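PDB 1VGM: 378aa long hypothetical citrate synthase from Sulfolobus tokodaii, which belongs to the citrate synthase family and adopts a largely helical fold that assembles as a dimer. Local coordinates for residues 82-87 with 133-138; 78-83 with 102-107; 69-74 with 147-152. One frame throughout, in Å; residues are numbered along the deposited sequence.

Contact 1 of 3, residues 82-87 with 133-138; sequences STIFSM and ANIYRA
The short helix 78-84 of the citrate synthase fold meets the C-terminal part of the long helix 117-139 here, and the contact rests on two adjacent residues, I84 and F85, set against N134, I135 and A138. At its centre is A138, whose methyl group is shared. CB of A138 lies over one face of the F85 ring, 3.9 Å from the ring centroid and 14° off the normal, a CH-pi contact displaced toward the rim. The same methyl meets I84 CG2 at 3.6 Å. That branch of I84 stands anti to the backbone N, while the CG1 arm (chi1 -85°) runs out so that CD1 comes within 4.2 Å of I135 CG1. Beyond the alanine, the ring of F85 ends against N134: OD1 of N134 sits in the ring plane at the edge, 3.7 Å from F85 CZ, and the amide is turned 71° from the ring. This oxygen accepts a hydrogen bond from K145 N and ND2 gives one to T130 O; with both ends of the amide engaged, its rotation is probably fixed. No hydrogen bond crosses between the segments. A type I turn runs from I84 to M87; T83 O accepts from both S86 N and S86 OG, the hydroxyl at 2.9 Å. M96 of helix 93-108 touches I84 as well. The arrangement is apolar packing of helix 78-84, and the turn that overlaps its last residues, on helix 117-139, within the largely helical citrate synthase fold.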
loop_
_atom_site.group_PDB
_atom_site.type_symbol
_atom_site.label_atom_id
_atom_site.label_comp_id
_atom_site.label_asym_id
_atom_site.label_seq_id
_atom_site.Cartn_x
_atom_site.Cartn_y
_atom_site.Cartn_z
ATOM N N SER A 82 -21.729 -3.432 -2.949
ATOM C CA SER A 82 -21.993 -3.267 -4.365
ATOM C C SER A 82 -20.766 -3.638 -5.194
ATOM O O SER A 82 -20.868 -4.349 -6.190
ATOM C CB SER A 82 -22.397 -1.819 -4.646
ATOM O OG SER A 82 -22.526 -1.603 -6.037
ATOM N N THR A 83 -19.602 -3.159 -4.777
ATOM C CA THR A 83 -18.379 -3.388 -5.536
ATOM C C THR A 83 -17.861 -4.822 -5.410
ATOM O O THR A 83 -17.495 -5.444 -6.407
ATOM C CB THR A 83 -17.274 -2.419 -5.087
ATOM O OG1 THR A 83 -17.661 -1.084 -5.428
ATOM C CG2 THR A 83 -15.945 -2.764 -5.759
ATOM N N ILE A 84 -17.825 -5.342 -4.188
ATOM C CA ILE A 84 -17.389 -6.718 -3.940
ATOM C C ILE A 84 -18.197 -7.699 -4.792
ATOM O O ILE A 84 -17.645 -8.592 -5.453
ATOM C CB ILE A 84 -17.561 -7.082 -2.437
ATOM C CG1 ILE A 84 -16.342 -6.616 -1.643
ATOM C CG2 ILE A 84 -17.753 -8.580 -2.265
ATOM C CD1 ILE A 84 -16.473 -6.850 -0.140
ATOM N N PHE A 85 -19.512 -7.528 -4.775
ATOM C CA PHE A 85 -20.391 -8.475 -5.434
ATOM C C PHE A 85 -20.479 -8.269 -6.943
ATOM O O PHE A 85 -21.097 -9.069 -7.643
ATOM C CB PHE A 85 -21.774 -8.408 -4.794
ATOM C CG PHE A 85 -21.872 -9.185 -3.522
ATOM C CD1 PHE A 85 -22.268 -10.523 -3.541
ATOM C CD2 PHE A 85 -21.454 -8.623 -2.319
ATOM C CE1 PHE A 85 -22.269 -11.287 -2.382
ATOM C CE2 PHE A 85 -21.451 -9.376 -1.154
ATOM C CZ PHE A 85 -21.848 -10.722 -1.185
ATOM N N SER A 86 -19.860 -7.209 -7.450
ATOM C CA SER A 86 -19.910 -6.946 -8.886
ATOM C C SER A 86 -18.659 -7.454 -9.585
ATOM O O SER A 86 -18.593 -7.468 -10.807
ATOM C CB SER A 86 -20.059 -5.449 -9.154
ATOM O OG SER A 86 -18.831 -4.781 -8.924
ATOM N N MET A 87 -17.665 -7.870 -8.812
ATOM C CA MET A 87 -16.418 -8.338 -9.395
ATOM C C MET A 87 -16.520 -9.800 -9.794
ATOM O O MET A 87 -17.358 -10.541 -9.279
ATOM C CB MET A 87 -15.266 -8.141 -8.413
ATOM C CG MET A 87 -14.578 -6.798 -8.592
ATOM S SD MET A 87 -13.153 -6.631 -7.550
ATOM C CE MET A 87 -13.910 -6.009 -6.070
ATOM N N ALA A 133 -16.067 -12.126 5.406
ATOM C CA ALA A 133 -17.238 -12.984 5.286
ATOM C C ALA A 133 -17.898 -12.824 3.925
ATOM O O ALA A 133 -18.303 -13.809 3.296
ATOM C CB ALA A 133 -18.240 -12.664 6.387
ATOM N N ASN A 134 -18.007 -11.588 3.456
ATOM C CA ASN A 134 -18.771 -11.333 2.243
ATOM C C ASN A 134 -17.954 -11.565 0.977
ATOM O O ASN A 134 -18.508 -11.805 -0.103
ATOM C CB ASN A 134 -19.320 -9.908 2.260
ATOM C CG ASN A 134 -20.626 -9.806 3.011
ATOM O OD1 ASN A 134 -21.681 -10.169 2.491
ATOM N ND2 ASN A 134 -20.567 -9.321 4.244
ATOM N N ILE A 135 -16.634 -11.504 1.113
ATOM C CA ILE A 135 -15.760 -11.943 0.037
ATOM C C ILE A 135 -15.981 -13.419 -0.253
ATOM O O ILE A 135 -16.160 -13.800 -1.407
ATOM C CB ILE A 135 -14.264 -11.720 0.379
ATOM C CG1 ILE A 135 -13.958 -10.220 0.375
ATOM C CG2 ILE A 135 -13.384 -12.457 -0.641
ATOM C CD1 ILE A 135 -12.511 -9.887 0.639
ATOM N N TYR A 136 -15.970 -14.249 0.788
ATOM C CA TYR A 136 -16.351 -15.651 0.620
ATOM C C TYR A 136 -17.698 -15.764 -0.090
ATOM O O TYR A 136 -17.850 -16.529 -1.043
ATOM C CB TYR A 136 -16.426 -16.367 1.974
ATOM C CG TYR A 136 -17.131 -17.705 1.918
ATOM C CD1 TYR A 136 -16.562 -18.791 1.250
ATOM C CD2 TYR A 136 -18.382 -17.875 2.515
ATOM C CE1 TYR A 136 -17.227 -20.017 1.172
ATOM C CE2 TYR A 136 -19.054 -19.093 2.449
ATOM C CZ TYR A 136 -18.472 -20.156 1.774
ATOM O OH TYR A 136 -19.155 -21.343 1.701
ATOM N N ARG A 137 -18.679 -15.002 0.376
ATOM C CA ARG A 137 -20.026 -15.137 -0.147
ATOM C C ARG A 137 -20.099 -14.736 -1.618
ATOM O O ARG A 137 -20.702 -15.444 -2.427
ATOM C CB ARG A 137 -20.994 -14.299 0.684
ATOM C CG ARG A 137 -21.401 -14.988 1.974
ATOM C CD ARG A 137 -22.239 -14.095 2.860
ATOM N NE ARG A 137 -22.872 -14.875 3.913
ATOM C CZ ARG A 137 -23.914 -15.681 3.737
ATOM N NH1 ARG A 137 -24.587 -15.675 2.596
ATOM N NH2 ARG A 137 -24.281 -16.496 4.712
ATOM N N ALA A 138 -19.475 -13.612 -1.963
ATOM C CA ALA A 138 -19.410 -13.160 -3.349
ATOM C C ALA A 138 -18.779 -14.200 -4.276
ATOM O O ALA A 138 -19.269 -14.437 -5.378
ATOM C CB ALA A 138 -18.633 -11.851 -3.432
#

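Contact 2 of 3, residues 78-83 with 102-107; sequences EQVIST and GILASI
I103 fits against three residues of helix 78-84, and this is the tightly packed part of a near-antiparallel helix pair whose axes come within 9.5 Å at 154°. Its two branches divide the work. CG2, anti to the backbone N, meets V80 CG2 at 3.7 Å and also faces the CB of Q79; the other arm, extended through CG1 (chi2 169°), carries CD1 to T83, where the two side chains reach toward each other tip to tip and CD1 stands 3.5 Å from T83 OG1. V80 uses the same methyl a second time, since its CG2 lies 3.8 Å from L104 CD2. One valine methyl thus sits between an isoleucine and a leucine from consecutive positions of helix 93-108.

The other side is looser and more polar. Q79 bends at chi2 (86°) and crosses I107 obliquely, its OE1 3.5 Å from I107 CD1, a polar atom against a methyl with no hydrogen bond between them. Both residues are partly exposed, and I107 also packs on M87 of the second subunit.

Across the pair the contacts are methyl on methyl, with the oxygens of Q79 and T83 against isoleucine methyls, and no hydrogen bond joins the helices, so the pairing probably rests on apolar burial. Polar atoms at its border serve the dimer instead: Q79 NE2 and T83 OG1 both hydrogen-bond to the second subunit, the first to S86 O and the second to the equivalent T83 hydroxyl.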
loop_
_atom_site.group_PDB
_atom_site.type_symbol
_atom_site.label_atom_id
_atom_site.label_comp_id
_atom_site.label_asym_id
_atom_site.label_seq_id
_atom_site.Cartn_x
_atom_site.Cartn_y
_atom_site.Cartn_z
ATOM N N GLU A 78 -22.626 0.807 1.680
ATOM C CA GLU A 78 -23.245 -0.107 0.733
ATOM C C GLU A 78 -22.386 -0.202 -0.525
ATOM O O GLU A 78 -22.457 -1.188 -1.265
ATOM C CB GLU A 78 -24.673 0.349 0.397
ATOM C CG GLU A 78 -24.787 1.675 -0.330
ATOM C CD GLU A 78 -26.238 2.043 -0.609
ATOM O OE1 GLU A 78 -26.484 2.857 -1.526
ATOM O OE2 GLU A 78 -27.132 1.516 0.091
ATOM N N GLN A 79 -21.557 0.814 -0.757
ATOM C CA GLN A 79 -20.624 0.767 -1.880
ATOM C C GLN A 79 -19.715 -0.445 -1.793
ATOM O O GLN A 79 -19.341 -1.018 -2.813
ATOM C CB GLN A 79 -19.762 2.032 -1.932
ATOM C CG GLN A 79 -20.449 3.216 -2.589
ATOM C CD GLN A 79 -21.287 4.009 -1.607
ATOM O OE1 GLN A 79 -21.439 3.622 -0.444
ATOM N NE2 GLN A 79 -21.835 5.128 -2.067
ATOM N N VAL A 80 -19.357 -0.832 -0.571
ATOM C CA VAL A 80 -18.487 -1.986 -0.362
ATOM C C VAL A 80 -19.149 -3.236 -0.915
ATOM O O VAL A 80 -18.547 -3.993 -1.680
ATOM C CB VAL A 80 -18.205 -2.223 1.139
ATOM C CG1 VAL A 80 -17.448 -3.537 1.323
ATOM C CG2 VAL A 80 -17.412 -1.068 1.703
ATOM N N ILE A 81 -20.393 -3.453 -0.508
ATOM C CA ILE A 81 -21.137 -4.627 -0.933
ATOM C C ILE A 81 -21.294 -4.582 -2.452
ATOM O O ILE A 81 -21.013 -5.551 -3.152
ATOM C CB ILE A 81 -22.531 -4.668 -0.253
ATOM C CG1 ILE A 81 -22.355 -4.697 1.265
ATOM C CG2 ILE A 81 -23.322 -5.897 -0.720
ATOM C CD1 ILE A 81 -21.568 -5.901 1.782
ATOM N N SER A 82 -21.729 -3.432 -2.949
ATOM C CA SER A 82 -21.993 -3.267 -4.365
ATOM C C SER A 82 -20.766 -3.638 -5.194
ATOM O O SER A 82 -20.868 -4.349 -6.190
ATOM C CB SER A 82 -22.397 -1.819 -4.646
ATOM O OG SER A 82 -22.526 -1.603 -6.037
ATOM N N THR A 83 -19.602 -3.159 -4.777
ATOM C CA THR A 83 -18.379 -3.388 -5.536
ATOM C C THR A 83 -17.861 -4.822 -5.410
ATOM O O THR A 83 -17.495 -5.444 -6.407
ATOM C CB THR A 83 -17.274 -2.419 -5.087
ATOM O OG1 THR A 83 -17.661 -1.084 -5.428
ATOM C CG2 THR A 83 -15.945 -2.764 -5.759
ATOM N N GLY A 102 -10.134 0.271 0.376
ATOM C CA GLY A 102 -10.010 1.531 -0.332
ATOM C C GLY A 102 -11.309 2.300 -0.279
ATOM O O GLY A 102 -11.316 3.519 -0.069
ATOM N N ILE A 103 -12.418 1.584 -0.436
ATOM C CA ILE A 103 -13.734 2.190 -0.277
ATOM C C ILE A 103 -14.008 2.695 1.146
ATOM O O ILE A 103 -14.564 3.781 1.316
ATOM C CB ILE A 103 -14.841 1.202 -0.704
ATOM C CG1 ILE A 103 -14.765 0.988 -2.219
ATOM C CG2 ILE A 103 -16.214 1.737 -0.304
ATOM C CD1 ILE A 103 -15.609 -0.154 -2.731
ATOM N N LEU A 104 -13.612 1.928 2.162
ATOM C CA LEU A 104 -13.772 2.375 3.545
ATOM C C LEU A 104 -12.949 3.638 3.819
ATOM O O LEU A 104 -13.439 4.587 4.434
ATOM C CB LEU A 104 -13.363 1.264 4.531
ATOM C CG LEU A 104 -14.176 -0.041 4.534
ATOM C CD1 LEU A 104 -13.632 -0.995 5.581
ATOM C CD2 LEU A 104 -15.636 0.251 4.813
ATOM N N ALA A 105 -11.703 3.651 3.356
ATOM C CA ALA A 105 -10.853 4.835 3.470
ATOM C C ALA A 105 -11.482 6.059 2.805
ATOM O O ALA A 105 -11.417 7.161 3.344
ATOM C CB ALA A 105 -9.477 4.561 2.858
ATOM N N SER A 106 -12.084 5.870 1.636
ATOM C CA SER A 106 -12.707 6.979 0.918
ATOM C C SER A 106 -13.922 7.546 1.652
ATOM O O SER A 106 -14.140 8.762 1.676
ATOM C CB SER A 106 -13.124 6.534 -0.486
ATOM O OG SER A 106 -12.001 6.411 -1.339
ATOM N N ILE A 107 -14.717 6.663 2.243
ATOM C CA ILE A 107 -16.009 7.069 2.766
ATOM C C ILE A 107 -15.915 7.494 4.224
ATOM O O ILE A 107 -16.479 8.517 4.608
ATOM C CB ILE A 107 -17.048 5.944 2.607
ATOM C CG1 ILE A 107 -17.319 5.716 1.117
ATOM C CG2 ILE A 107 -18.351 6.315 3.327
ATOM C CD1 ILE A 107 -18.305 4.624 0.822
#

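Contact 3 of 3, residues 69-74 with 147-152; sequences IINESF and PEPSES
The phenyl ring of F74 is sandwiched: CB of P147 lies over the centre of one face, 3.7 Å from the centroid and 14° off the normal, and the carbonyl oxygen of I70 lies over the opposite face. The proline contact is CH-pi, and a chi1 of -78°, with CG anti to the carbonyl carbon, sets the ring over P147 CB. The loop backbone is close as well, with F74 CB 3.5 Å from P147 O and F74 CE1 3.9 Å from E148 O.

At the end of helix 60-71, the N71 amide lies against P149. OD1 touches P149 CA at 3.2 Å, while CG of P149 packs against N71 O at 3.6 Å. N71 ND2 instead donates a hydrogen bond to a water at 3.3 Å; that water donates in turn to S150 O at 2.6 Å. Behind the contact, S73 OG and E72 N reach I69 O from opposite faces of its plane, and F74 O accepts from T130 OG1 of helix 117-139.

No direct hydrogen bond joins the segments. Loop 147-152 is therefore held to the end of helix 60-71 by CH-pi and van der Waals contacts and one water bridge, and their match probably depends more on fit than on direct polar bonds.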
loop_
_atom_site.group_PDB
_atom_site.type_symbol
_atom_site.label_atom_id
_atom_site.label_comp_id
_atom_site.label_asym_id
_atom_site.label_seq_id
_atom_site.Cartn_x
_atom_site.Cartn_y
_atom_site.Cartn_z
ATOM N N ILE A 69 -18.026 -2.042 21.261
ATOM C CA ILE A 69 -17.586 -1.378 20.044
ATOM C C ILE A 69 -17.682 -2.326 18.852
ATOM O O ILE A 69 -18.202 -1.964 17.798
ATOM C CB ILE A 69 -16.136 -0.879 20.178
ATOM C CG1 ILE A 69 -16.068 0.222 21.246
ATOM C CG2 ILE A 69 -15.638 -0.357 18.830
ATOM C CD1 ILE A 69 -14.649 0.522 21.748
ATOM N N ILE A 70 -17.180 -3.540 19.027
ATOM C CA ILE A 70 -17.244 -4.540 17.974
ATOM C C ILE A 70 -18.669 -4.678 17.476
ATOM O O ILE A 70 -18.932 -4.563 16.275
ATOM C CB ILE A 70 -16.741 -5.922 18.474
ATOM C CG1 ILE A 70 -15.219 -5.883 18.652
ATOM C CG2 ILE A 70 -17.121 -7.012 17.484
ATOM C CD1 ILE A 70 -14.654 -7.037 19.450
ATOM N N ASN A 71 -19.587 -4.926 18.405
ATOM C CA ASN A 71 -20.931 -5.372 18.050
ATOM C C ASN A 71 -21.740 -4.263 17.388
ATOM O O ASN A 71 -22.737 -4.533 16.719
ATOM C CB ASN A 71 -21.670 -5.872 19.295
ATOM C CG ASN A 71 -21.286 -7.287 19.666
ATOM O OD1 ASN A 71 -21.099 -8.139 18.791
ATOM N ND2 ASN A 71 -21.167 -7.550 20.966
ATOM N N GLU A 72 -21.309 -3.018 17.575
ATOM C CA GLU A 72 -21.991 -1.894 16.949
ATOM C C GLU A 72 -21.302 -1.426 15.665
ATOM O O GLU A 72 -21.692 -0.414 15.092
ATOM C CB GLU A 72 -22.106 -0.718 17.934
ATOM C CG GLU A 72 -20.810 0.046 18.163
ATOM C CD GLU A 72 -20.907 1.040 19.317
ATOM O OE1 GLU A 72 -19.872 1.626 19.698
ATOM O OE2 GLU A 72 -22.019 1.238 19.843
ATOM N N SER A 73 -20.286 -2.155 15.208
ATOM C CA SER A 73 -19.440 -1.645 14.133
ATOM C C SER A 73 -19.318 -2.542 12.895
ATOM O O SER A 73 -18.408 -2.350 12.087
ATOM C CB SER A 73 -18.043 -1.348 14.673
ATOM O OG SER A 73 -18.090 -0.402 15.722
ATOM N N PHE A 74 -20.224 -3.506 12.733
ATOM C CA PHE A 74 -20.123 -4.474 11.632
ATOM C C PHE A 74 -20.600 -3.920 10.288
ATOM O O PHE A 74 -20.197 -4.403 9.226
ATOM C CB PHE A 74 -20.917 -5.746 11.962
ATOM C CG PHE A 74 -20.209 -6.673 12.912
ATOM C CD1 PHE A 74 -20.856 -7.140 14.054
ATOM C CD2 PHE A 74 -18.902 -7.098 12.660
ATOM C CE1 PHE A 74 -20.213 -8.008 14.944
ATOM C CE2 PHE A 74 -18.245 -7.962 13.541
ATOM C CZ PHE A 74 -18.905 -8.425 14.683
ATOM N N PRO A 147 -22.385 -9.375 9.545
ATOM C CA PRO A 147 -22.281 -10.013 10.862
ATOM C C PRO A 147 -23.175 -9.349 11.916
ATOM O O PRO A 147 -23.407 -8.136 11.889
ATOM C CB PRO A 147 -20.798 -9.882 11.204
ATOM C CG PRO A 147 -20.117 -9.794 9.877
ATOM C CD PRO A 147 -21.063 -8.998 9.016
ATOM N N GLU A 148 -23.659 -10.154 12.854
ATOM C CA GLU A 148 -24.545 -9.664 13.894
ATOM C C GLU A 148 -23.918 -9.819 15.266
ATOM O O GLU A 148 -23.051 -10.667 15.476
ATOM C CB GLU A 148 -25.860 -10.418 13.852
ATOM C CG GLU A 148 -26.653 -10.155 12.600
ATOM C CD GLU A 148 -28.119 -9.968 12.890
ATOM O OE1 GLU A 148 -28.843 -10.984 12.970
ATOM O OE2 GLU A 148 -28.539 -8.800 13.047
ATOM N N PRO A 149 -24.353 -8.989 16.228
ATOM C CA PRO A 149 -23.902 -9.153 17.608
ATOM C C PRO A 149 -24.109 -10.593 18.051
ATOM O O PRO A 149 -25.085 -11.236 17.663
ATOM C CB PRO A 149 -24.779 -8.182 18.391
ATOM C CG PRO A 149 -25.146 -7.135 17.380
ATOM C CD PRO A 149 -25.325 -7.891 16.092
ATOM N N SER A 150 -23.179 -11.100 18.851
ATOM C CA SER A 150 -23.305 -12.433 19.426
ATOM C C SER A 150 -22.343 -12.507 20.594
ATOM O O SER A 150 -21.709 -11.512 20.936
ATOM C CB SER A 150 -22.953 -13.499 18.384
ATOM O OG SER A 150 -21.551 -13.606 18.201
ATOM N N GLU A 151 -22.231 -13.675 21.209
ATOM C CA GLU A 151 -21.390 -13.811 22.392
ATOM C C GLU A 151 -19.908 -13.634 22.099
ATOM O O GLU A 151 -19.125 -13.429 23.018
ATOM C CB GLU A 151 -21.615 -15.173 23.045
ATOM C CG GLU A 151 -23.030 -15.348 23.581
ATOM C CD GLU A 151 -23.255 -16.710 24.210
ATOM O OE1 GLU A 151 -24.429 -17.087 24.414
ATOM O OE2 GLU A 151 -22.259 -17.401 24.500
ATOM N N SER A 152 -19.509 -13.721 20.833
ATOM C CA SER A 152 -18.104 -13.491 20.507
ATOM C C SER A 152 -17.850 -13.072 19.063
ATOM O O SER A 152 -18.687 -13.270 18.183
ATOM C CB SER A 152 -17.269 -14.735 20.842
ATOM O OG SER A 152 -17.356 -15.713 19.823
HETATM O O HOH W 1 -19.774 -10.249 22.197
#

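How the contacts relate
Contacts 1 and 2 draw on neighbouring parts of one short helix, 78-84, and share S82 and T83; their centres are 11 Å apart, and N134 CG of contact 1 packs on I81 CD1 of contact 2 at 4.2 Å. Both touch the second subunit, whereas contact 3 touches no other chain of the assembly. Contact 3 lies with its centre about 20 Å from each of the other two, and closes a loop of the chain in which both are nested. T130 of helix 117-139 joins contacts 1 and 3, its O accepting from N134 ND2 and its OG1 donating to F74 O; the nearest atoms of contacts 1 and 3 are about 5 Å apart.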